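Local coordinates for protein-glutamine gamma-glutamyltransferase (Pseudomonas aeruginosa PAO1, PDB 6G49), which catalyses transglutamination in vitro, joining protein glutamine and lysine side chains, and is critical for the viability of the bacterium, perhaps through a role linked to the cell wall, at residues 79-84 with 177-182; 182-187 with 229-234; 189-194 with 251-256. All blocks are in the same frame, centred on the assembly; numbering follows the deposited sequence. Where two conformers were deposited one is given.

From the N terminus, the chain runs through strand 72-81 and closes its first loop at contact 1, where the loop 177-182 comes back beside that strand's end after 92 intervening residues, 33 of them in strands. His182, shared with contact 2, leads directly into helix 185-197. The start of this helix meets helix 230-238 in contact 2 and its middle meets helix 243-256 in contact 3; these two closures alternate along the chain, so they cross, whereas contact 1 precedes both in series. Phe252 packs against Phe81, Leu179, Asn184, Ala187 and Val231, and Arg255 probably bonds Glu79 O and Gln178 O, tying sheet, loop and three helices together.

Contact 1: residues 79-84 with 177-182; sequences ERFDGR and LQLPMH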
loop_
_atom_site.group_PDB
_atom_site.type_symbol
_atom_site.label_atom_id
_atom_site.label_comp_id
_atom_site.label_asym_id
_atom_site.label_seq_id
_atom_site.Cartn_x
_atom_site.Cartn_y
_atom_site.Cartn_z
ATOM N N GLU A 79 6.398 -5.596 -5.699
ATOM C CA GLU A 79 7.607 -6.124 -5.098
ATOM C C GLU A 79 8.849 -5.901 -5.938
ATOM O O GLU A 79 9.947 -6.261 -5.453
ATOM C CB GLU A 79 7.411 -7.617 -4.820
ATOM C CG GLU A 79 6.448 -7.893 -3.681
ATOM C CD GLU A 79 5.981 -9.336 -3.584
ATOM O OE1 GLU A 79 5.449 -9.806 -4.575
ATOM O OE2 GLU A 79 6.164 -9.924 -2.497
ATOM N N ARG A 80 8.736 -5.423 -7.154
ATOM C CA ARG A 80 9.884 -5.257 -8.055
ATOM C C ARG A 80 10.126 -3.761 -8.237
ATOM O O ARG A 80 9.198 -3.032 -8.515
ATOM C CB ARG A 80 9.577 -5.824 -9.437
ATOM C CG ARG A 80 9.411 -7.329 -9.367
ATOM C CD ARG A 80 9.122 -7.861 -10.738
ATOM N NE ARG A 80 9.334 -9.285 -10.748
ATOM C CZ ARG A 80 8.847 -10.095 -11.683
ATOM N NH1 ARG A 80 8.085 -9.594 -12.643
ATOM N NH2 ARG A 80 9.121 -11.393 -11.630
ATOM N N PHE A 81 11.354 -3.324 -8.013
ATOM C CA PHE A 81 11.714 -1.942 -8.274
ATOM C C PHE A 81 12.845 -1.885 -9.282
ATOM O O PHE A 81 13.910 -2.444 -8.998
ATOM C CB PHE A 81 12.167 -1.240 -7.004
ATOM C CG PHE A 81 12.498 0.210 -7.222
ATOM C CD1 PHE A 81 11.532 1.079 -7.712
ATOM C CD2 PHE A 81 13.771 0.685 -6.947
ATOM C CE1 PHE A 81 11.837 2.411 -7.955
ATOM C CE2 PHE A 81 14.071 2.016 -7.169
ATOM C CZ PHE A 81 13.083 2.885 -7.602
ATOM N N ASP A 82 12.657 -1.164 -10.402
ATOM C CA ASP A 82 13.659 -1.175 -11.513
ATOM C C ASP A 82 14.469 0.106 -11.559
ATOM O O ASP A 82 15.214 0.294 -12.496
ATOM C CB ASP A 82 13.016 -1.460 -12.865
ATOM C CG ASP A 82 12.140 -0.344 -13.390
ATOM O OD1 ASP A 82 12.053 0.685 -12.733
ATOM O OD2 ASP A 82 11.588 -0.540 -14.467
ATOM N N GLY A 83 14.349 0.945 -10.532
ATOM C CA GLY A 83 15.014 2.223 -10.476
ATOM C C GLY A 83 14.110 3.378 -10.886
ATOM O O GLY A 83 14.468 4.533 -10.617
ATOM N N ARG A 84 12.977 3.082 -11.524
ATOM C CA ARG A 84 11.931 4.074 -11.944
ATOM C C ARG A 84 10.554 3.687 -11.365
ATOM O O ARG A 84 9.865 4.465 -10.699
ATOM C CB ARG A 84 11.830 4.159 -13.478
ATOM C CG ARG A 84 11.797 2.813 -14.198
ATOM C CD ARG A 84 11.361 2.740 -15.658
ATOM N NE ARG A 84 10.618 1.514 -15.930
ATOM C CZ ARG A 84 10.502 0.968 -17.126
ATOM N NH1 ARG A 84 9.439 0.245 -17.434
ATOM N NH2 ARG A 84 11.450 1.156 -18.025
ATOM N N LEU A 177 13.988 -8.084 -0.863
ATOM C CA LEU A 177 15.230 -7.365 -0.638
ATOM C C LEU A 177 15.851 -6.878 -1.945
ATOM O O LEU A 177 16.979 -6.336 -1.895
ATOM C CB LEU A 177 16.148 -8.299 0.159
ATOM C CG LEU A 177 15.761 -8.466 1.617
ATOM C CD1 LEU A 177 16.465 -9.673 2.226
ATOM C CD2 LEU A 177 15.968 -7.237 2.501
ATOM N N GLN A 178 15.156 -7.041 -3.060
ATOM C CA GLN A 178 15.616 -6.709 -4.392
ATOM C C GLN A 178 15.753 -5.204 -4.577
ATOM O O GLN A 178 14.806 -4.467 -4.300
ATOM C CB GLN A 178 14.662 -7.222 -5.461
ATOM C CG GLN A 178 15.004 -6.884 -6.895
ATOM C CD GLN A 178 14.391 -5.568 -7.344
ATOM O OE1 GLN A 178 13.219 -5.305 -7.010
ATOM N NE2 GLN A 178 15.166 -4.754 -8.097
ATOM N N LEU A 179 16.896 -4.747 -5.072
ATOM C CA LEU A 179 17.081 -3.384 -5.586
ATOM C C LEU A 179 17.975 -3.450 -6.809
ATOM O O LEU A 179 18.815 -4.362 -6.907
ATOM C CB LEU A 179 17.743 -2.453 -4.577
ATOM C CG LEU A 179 16.893 -2.100 -3.375
ATOM C CD1 LEU A 179 17.671 -1.315 -2.346
ATOM C CD2 LEU A 179 15.648 -1.353 -3.769
ATOM N N PRO A 180 17.922 -2.442 -7.692
ATOM C CA PRO A 180 18.972 -2.312 -8.713
ATOM C C PRO A 180 20.307 -2.126 -8.009
ATOM O O PRO A 180 20.389 -1.496 -6.978
ATOM C CB PRO A 180 18.590 -1.057 -9.534
ATOM C CG PRO A 180 17.129 -0.804 -9.154
ATOM C CD PRO A 180 16.935 -1.330 -7.751
ATOM N N MET A 181 21.388 -2.598 -8.648
ATOM C CA MET A 181 22.689 -2.401 -8.099
ATOM C C MET A 181 23.104 -0.925 -8.215
ATOM O O MET A 181 23.750 -0.430 -7.330
ATOM C CB MET A 181 23.719 -3.253 -8.854
ATOM C CG MET A 181 25.089 -3.085 -8.288
ATOM S SD MET A 181 26.147 -4.257 -9.251
ATOM C CE MET A 181 26.161 -3.476 -10.854
ATOM N N HIS A 182 22.697 -0.282 -9.300
ATOM C CA HIS A 182 23.134 1.088 -9.606
ATOM C C HIS A 182 22.000 2.064 -9.292
ATOM O O HIS A 182 20.835 1.714 -9.291
ATOM C CB HIS A 182 23.558 1.224 -11.069
ATOM C CG HIS A 182 24.725 0.373 -11.407
ATOM N ND1 HIS A 182 25.927 0.460 -10.707
ATOM C CD2 HIS A 182 24.876 -0.602 -12.333
ATOM C CE1 HIS A 182 26.771 -0.425 -11.194
ATOM N NE2 HIS A 182 26.152 -1.086 -12.195
#
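Glu79 O comes within 3.7 Å of Gln178 OE1, and Glu79 and Arg80 both face Ala87 in a classic beta bulge. The contact ties the end of strand 72-81 to the loop between helices 170-175 and 185-197, away from the active site. The Glu79 carboxylate turns off to Gln91, Arg175 and Arg262. Arg80 CA lies 3.5 Å from Gln178 OE1. Phe81 takes both bonds of the Gln178 side-chain amide, which pairs with the strand backbone much as a peptide group of a neighbouring strand would. Phe81 N donates to Gln178 OE1 at 2.9 Å and 174°, in the carbonyl plane and on a lone pair. Phe81 O accepts from Gln178 NE2 at 2.8 Å; the oxygen lies in the plane of the Gln178 amide, while NE2 is tilted 25° from the Phe81 carbonyl plane. Gln178 reaches there with CG anti to its backbone N and a bend at chi2 (-90°); two nearly straight bonds fix the rotation of the amide. The Phe81 ring crosses Pro180 at about a right angle, Phe81 CD2 being 3.8 Å from Pro180 CD. Asp82 then starts an Asx turn, Asp82 OD1 accepting from Arg84 N at 2.8 Å. Inside this turn Gly83 N passes 3.6 Å from Pro180 CG.

Contact 2: residues 182-187 with 229-234; sequences HGNPRA and DGVDDF. With PO4 (phosphate ion), chain E.
Asn184 OD1 accepts from Asp232 N, while the Asp232 carboxylate receives the N-H groups of Arg186 and Ala187, so two side chains serve the backbones at the beginnings of helices 185-197 and 230-238. Starting at Asn184 CB, which is 3.4 Å from Asp232 OD1, the asparagine runs across Val231 at about a right angle, and Asn184 CG lies 3.6 Å from Val231 CB. At the tip, Asn184 OD1 meets Asp232 N at 3.0 Å, a straight bond of 170°, although the donor stands 38° above the carbonyl plane and so misses the lone pairs. Asn184 ND2 gives a hydrogen bond to a water that also takes a weak one from Gly230 N. At the base, Asn184 N donates to Asp229 OD1 at 2.8 Å, on the anti side but tilted out of the carboxylate plane.

Asp232 OD2 accepts from Arg186 N at 2.9 Å on the syn side, likewise tilted out of plane, and Asp232 OD1 from Ala187 N at 2.7 Å from above the plane. A second water links Asp232 OD2 to Arg186 NE. Arg186 NH2 forms a salt bridge with Asp233 OD1 at 3.4 Å, while NH1 pairs with Asp237; Asp233 OD2 also accepts from Gly227 N. A phosphate ion, probably from the crystallisation liquor, receives a bond from Asp229 N. The negative charge of Asp232 thus sits where the helix-start N-H groups would be expected to stabilise it.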
loop_
_atom_site.group_PDB
_atom_site.type_symbol
_atom_site.label_atom_id
_atom_site.label_comp_id
_atom_site.label_asym_id
_atom_site.label_seq_id
_atom_site.Cartn_x
_atom_site.Cartn_y
_atom_site.Cartn_z
ATOM N N HIS A 182 22.697 -0.282 -9.300
ATOM C CA HIS A 182 23.134 1.088 -9.606
ATOM C C HIS A 182 22.000 2.064 -9.292
ATOM O O HIS A 182 20.835 1.714 -9.291
ATOM C CB HIS A 182 23.558 1.224 -11.069
ATOM C CG HIS A 182 24.725 0.373 -11.407
ATOM N ND1 HIS A 182 25.927 0.460 -10.707
ATOM C CD2 HIS A 182 24.876 -0.602 -12.333
ATOM C CE1 HIS A 182 26.771 -0.425 -11.194
ATOM N NE2 HIS A 182 26.152 -1.086 -12.195
ATOM N N GLY A 183 22.382 3.313 -9.069
ATOM C CA GLY A 183 21.372 4.332 -8.854
ATOM C C GLY A 183 21.098 4.571 -7.382
ATOM O O GLY A 183 21.343 3.742 -6.525
ATOM N N ASN A 184 20.676 5.817 -7.057
ATOM C CA ASN A 184 20.281 6.243 -5.703
ATOM C C ASN A 184 21.311 5.953 -4.642
ATOM O O ASN A 184 21.019 5.410 -3.571
ATOM C CB ASN A 184 18.901 5.663 -5.360
ATOM C CG ASN A 184 17.834 6.160 -6.291
ATOM O OD1 ASN A 184 17.600 7.395 -6.374
ATOM N ND2 ASN A 184 17.204 5.248 -7.034
ATOM N N PRO A 185 22.594 6.364 -4.850
ATOM C CA PRO A 185 23.629 6.116 -3.863
ATOM C C PRO A 185 23.381 6.842 -2.526
ATOM O O PRO A 185 23.737 6.341 -1.475
ATOM C CB PRO A 185 24.886 6.683 -4.567
ATOM C CG PRO A 185 24.354 7.750 -5.510
ATOM C CD PRO A 185 23.060 7.126 -6.031
ATOM N N ARG A 186 22.747 8.020 -2.563
ATOM C CA ARG A 186 22.522 8.750 -1.317
ATOM C C ARG A 186 21.548 7.970 -0.405
ATOM O O ARG A 186 21.691 7.917 0.795
ATOM C CB ARG A 186 22.112 10.206 -1.574
ATOM C CG ARG A 186 23.240 11.067 -2.157
ATOM C CD ARG A 186 22.795 12.528 -2.342
ATOM N NE ARG A 186 21.922 12.749 -3.495
ATOM C CZ ARG A 186 21.145 13.820 -3.706
ATOM N NH1 ARG A 186 21.074 14.796 -2.801
ATOM N NH2 ARG A 186 20.454 13.896 -4.829
ATOM N N ALA A 187 20.488 7.420 -1.003
ATOM C CA ALA A 187 19.519 6.681 -0.242
ATOM C C ALA A 187 20.124 5.395 0.330
ATOM O O ALA A 187 19.794 5.013 1.477
ATOM C CB ALA A 187 18.307 6.402 -1.110
ATOM N N ASP A 229 18.229 9.433 -10.444
ATOM C CA ASP A 229 18.326 9.035 -9.063
ATOM C C ASP A 229 17.093 9.572 -8.319
ATOM O O ASP A 229 17.212 10.453 -7.464
ATOM C CB ASP A 229 19.619 9.473 -8.410
ATOM C CG ASP A 229 20.815 8.925 -9.168
ATOM O OD1 ASP A 229 21.002 7.702 -9.167
ATOM O OD2 ASP A 229 21.497 9.721 -9.821
ATOM N N GLY A 230 15.933 9.021 -8.660
ATOM C CA GLY A 230 14.643 9.586 -8.243
ATOM C C GLY A 230 14.399 9.508 -6.747
ATOM O O GLY A 230 13.716 10.360 -6.140
ATOM N N VAL A 231 14.833 8.423 -6.108
ATOM C CA VAL A 231 14.651 8.299 -4.688
ATOM C C VAL A 231 15.525 9.348 -3.985
ATOM O O VAL A 231 15.089 10.024 -3.055
ATOM C CB VAL A 231 14.953 6.871 -4.193
ATOM C CG1 VAL A 231 14.907 6.740 -2.687
ATOM C CG2 VAL A 231 14.002 5.890 -4.856
ATOM N N ASP A 232 16.801 9.451 -4.369
ATOM C CA ASP A 232 17.701 10.483 -3.770
ATOM C C ASP A 232 17.086 11.884 -3.955
ATOM O O ASP A 232 17.109 12.664 -2.999
ATOM C CB ASP A 232 19.067 10.451 -4.468
ATOM C CG ASP A 232 19.961 9.292 -4.097
ATOM O OD1 ASP A 232 19.479 8.404 -3.356
ATOM O OD2 ASP A 232 21.171 9.269 -4.598
ATOM N N ASP A 233 16.674 12.187 -5.176
ATOM C CA ASP A 233 16.171 13.545 -5.531
ATOM C C ASP A 233 14.975 13.902 -4.631
ATOM O O ASP A 233 14.864 15.013 -4.066
ATOM C CB ASP A 233 15.860 13.669 -7.019
ATOM C CG ASP A 233 17.100 13.580 -7.914
ATOM O OD1 ASP A 233 18.218 13.636 -7.377
ATOM O OD2 ASP A 233 16.902 13.337 -9.105
ATOM N N PHE A 234 14.056 12.950 -4.465
ATOM C CA PHE A 234 12.912 13.140 -3.597
ATOM C C PHE A 234 13.332 13.273 -2.142
ATOM O O PHE A 234 12.906 14.194 -1.457
ATOM C CB PHE A 234 11.875 12.027 -3.801
ATOM C CG PHE A 234 10.847 11.993 -2.707
ATOM C CD1 PHE A 234 9.840 12.968 -2.632
ATOM C CD2 PHE A 234 10.820 10.966 -1.781
ATOM C CE1 PHE A 234 8.902 12.932 -1.610
ATOM C CE2 PHE A 234 9.879 10.918 -0.763
ATOM C CZ PHE A 234 8.885 11.892 -0.691
HETATM P P PO4 E . 20.088 13.007 -10.433
HETATM O O1 PO4 E . 21.081 12.047 -11.042
HETATM O O2 PO4 E . 20.568 13.316 -9.012
HETATM O O3 PO4 E . 18.715 12.360 -10.470
HETATM O O4 PO4 E . 19.920 14.293 -11.226
HETATM O O HOH W 1 14.776 6.260 -8.661
HETATM O O HOH W 2 22.005 11.252 -6.030
#

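Contact 3: residues 189-194 with 251-256; sequences ALADEL and AFVLRA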
loop_
_atom_site.group_PDB
_atom_site.type_symbol
_atom_site.label_atom_id
_atom_site.label_comp_id
_atom_site.label_asym_id
_atom_site.label_seq_id
_atom_site.Cartn_x
_atom_site.Cartn_y
_atom_site.Cartn_z
ATOM N N ALA A 189 23.284 5.132 1.131
ATOM C CA ALA A 189 24.123 5.605 2.281
ATOM C C ALA A 189 23.280 5.839 3.544
ATOM O O ALA A 189 23.649 5.480 4.653
ATOM C CB ALA A 189 24.873 6.875 1.884
ATOM N N LEU A 190 22.098 6.457 3.376
ATOM C CA LEU A 190 21.197 6.637 4.475
ATOM C C LEU A 190 20.813 5.287 5.088
ATOM O O LEU A 190 20.793 5.157 6.289
ATOM C CB LEU A 190 19.968 7.414 4.000
ATOM C CG LEU A 190 18.850 7.564 5.022
ATOM C CD1 LEU A 190 19.256 8.412 6.230
ATOM C CD2 LEU A 190 17.597 8.144 4.383
ATOM N N ALA A 191 20.455 4.300 4.240
ATOM C CA ALA A 191 20.051 2.998 4.704
ATOM C C ALA A 191 21.181 2.342 5.532
ATOM O O ALA A 191 20.949 1.757 6.556
ATOM C CB ALA A 191 19.709 2.127 3.535
ATOM N N ASP A 192 22.399 2.504 5.038
ATOM C CA ASP A 192 23.602 1.994 5.764
ATOM C C ASP A 192 23.741 2.607 7.158
ATOM O O ASP A 192 23.976 1.899 8.100
ATOM C CB ASP A 192 24.880 2.344 5.006
ATOM C CG ASP A 192 25.047 1.537 3.741
ATOM O OD1 ASP A 192 24.318 0.520 3.608
ATOM O OD2 ASP A 192 25.870 1.959 2.870
ATOM N N GLU A 193 23.548 3.912 7.237
ATOM C CA GLU A 193 23.670 4.668 8.474
ATOM C C GLU A 193 22.558 4.204 9.414
ATOM O O GLU A 193 22.780 3.958 10.597
ATOM C CB GLU A 193 23.638 6.176 8.189
ATOM C CG GLU A 193 24.832 6.672 7.388
ATOM C CD GLU A 193 24.635 7.967 6.625
ATOM O OE1 GLU A 193 23.682 8.697 6.948
ATOM O OE2 GLU A 193 25.436 8.239 5.700
ATOM N N LEU A 194 21.326 4.082 8.876
ATOM C CA LEU A 194 20.260 3.644 9.726
ATOM C C LEU A 194 20.478 2.225 10.260
ATOM O O LEU A 194 20.102 1.947 11.404
ATOM C CB LEU A 194 18.923 3.709 8.964
ATOM C CG LEU A 194 18.355 5.110 8.785
ATOM C CD1 LEU A 194 17.311 5.122 7.679
ATOM C CD2 LEU A 194 17.757 5.642 10.066
ATOM N N ALA A 251 10.178 2.120 1.051
ATOM C CA ALA A 251 10.452 0.713 0.763
ATOM C C ALA A 251 11.903 0.539 0.275
ATOM O O ALA A 251 12.579 -0.435 0.671
ATOM C CB ALA A 251 9.465 0.159 -0.223
ATOM N N PHE A 252 12.374 1.443 -0.571
ATOM C CA PHE A 252 13.771 1.434 -1.062
ATOM C C PHE A 252 14.743 1.426 0.107
ATOM O O PHE A 252 15.645 0.560 0.165
ATOM C CB PHE A 252 14.038 2.611 -1.980
ATOM C CG PHE A 252 15.426 2.618 -2.551
ATOM C CD1 PHE A 252 16.506 3.003 -1.778
ATOM C CD2 PHE A 252 15.617 2.228 -3.851
ATOM C CE1 PHE A 252 17.790 2.965 -2.307
ATOM C CE2 PHE A 252 16.910 2.191 -4.399
ATOM C CZ PHE A 252 17.980 2.588 -3.623
ATOM N N VAL A 253 14.589 2.384 1.023
ATOM C CA VAL A 253 15.541 2.543 2.121
ATOM C C VAL A 253 15.495 1.322 3.023
ATOM O O VAL A 253 16.541 0.813 3.443
ATOM C CB VAL A 253 15.322 3.850 2.903
ATOM C CG1 VAL A 253 16.226 3.932 4.131
ATOM C CG2 VAL A 253 15.570 5.011 1.999
ATOM N N LEU A 254 14.293 0.768 3.289
ATOM C CA LEU A 254 14.187 -0.444 4.131
ATOM C C LEU A 254 14.918 -1.617 3.473
ATOM O O LEU A 254 15.701 -2.325 4.168
ATOM C CB LEU A 254 12.723 -0.781 4.421
ATOM C CG LEU A 254 11.957 0.193 5.311
ATOM C CD1 LEU A 254 10.522 -0.252 5.433
ATOM C CD2 LEU A 254 12.578 0.372 6.687
ATOM N N ARG A 255 14.736 -1.824 2.192
ATOM C CA ARG A 255 15.370 -2.920 1.529
ATOM C C ARG A 255 16.882 -2.716 1.553
ATOM O O ARG A 255 17.650 -3.721 1.738
ATOM C CB ARG A 255 14.972 -3.002 0.072
ATOM C CG ARG A 255 13.540 -3.479 -0.137
ATOM C CD ARG A 255 13.285 -3.806 -1.576
ATOM N NE ARG A 255 11.929 -4.361 -1.762
ATOM C CZ ARG A 255 11.439 -4.889 -2.847
ATOM N NH1 ARG A 255 12.119 -4.925 -3.990
ATOM N NH2 ARG A 255 10.215 -5.462 -2.775
ATOM N N ALA A 256 17.329 -1.477 1.359
ATOM C CA ALA A 256 18.785 -1.188 1.349
ATOM C C ALA A 256 19.371 -1.388 2.744
ATOM O O ALA A 256 20.612 -1.625 2.833
ATOM C CB ALA A 256 19.077 0.166 0.784
HETATM O O HOH W 3 22.665 0.185 1.444
#
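Asp192 OD1 accepts a hydrogen bond from a water at 2.7 Å, and the same water lies 3.1 Å from Ala256 O, to which it can also donate. Further acceptors compete for its protons, so it may not serve all of them at once. No direct hydrogen bond joins the two segments; almost everything else is apolar packing between helix 185-197 and helix 243-256, whose axes here approach to 8.3 Å and cross at -55°.

The small side chains of Ala191 and Ala256 are consistent with so close an approach. Ala191 is the central one: its CA stands 5.2 Å from Val253 CA, and its CB points into the other helix. That methyl meets two groups of the other helix: Ala191 CB is 3.4 Å from Ala256 CB, which is tighter than the usual van der Waals separation, and equally 3.4 Å from Val253 O. Val253 buries about as much surface. With CG1 anti to the backbone N (chi1 174°), this branch reaches Ala191 CB and, one turn further on, Val253 CG1 lies 3.9 Å from Leu194 CD1; the leucine and valine side chains cross at about a right angle. The other branch, CG2, looks more loosely toward Leu190 CD2.

Helix 243-256 begins at Cys243, the probable nucleophile, as in other transglutaminase-like proteins, but the present contact is at its far end, away from the active site. Around it, helix 201-214 takes up Leu194 through Leu204 and Ala207, helix 230-238 covers Leu190 and Val253 with Phe236 and Leu235, and strand 261-265 receives Ala251 on Val263 and Leu254 on Ala261.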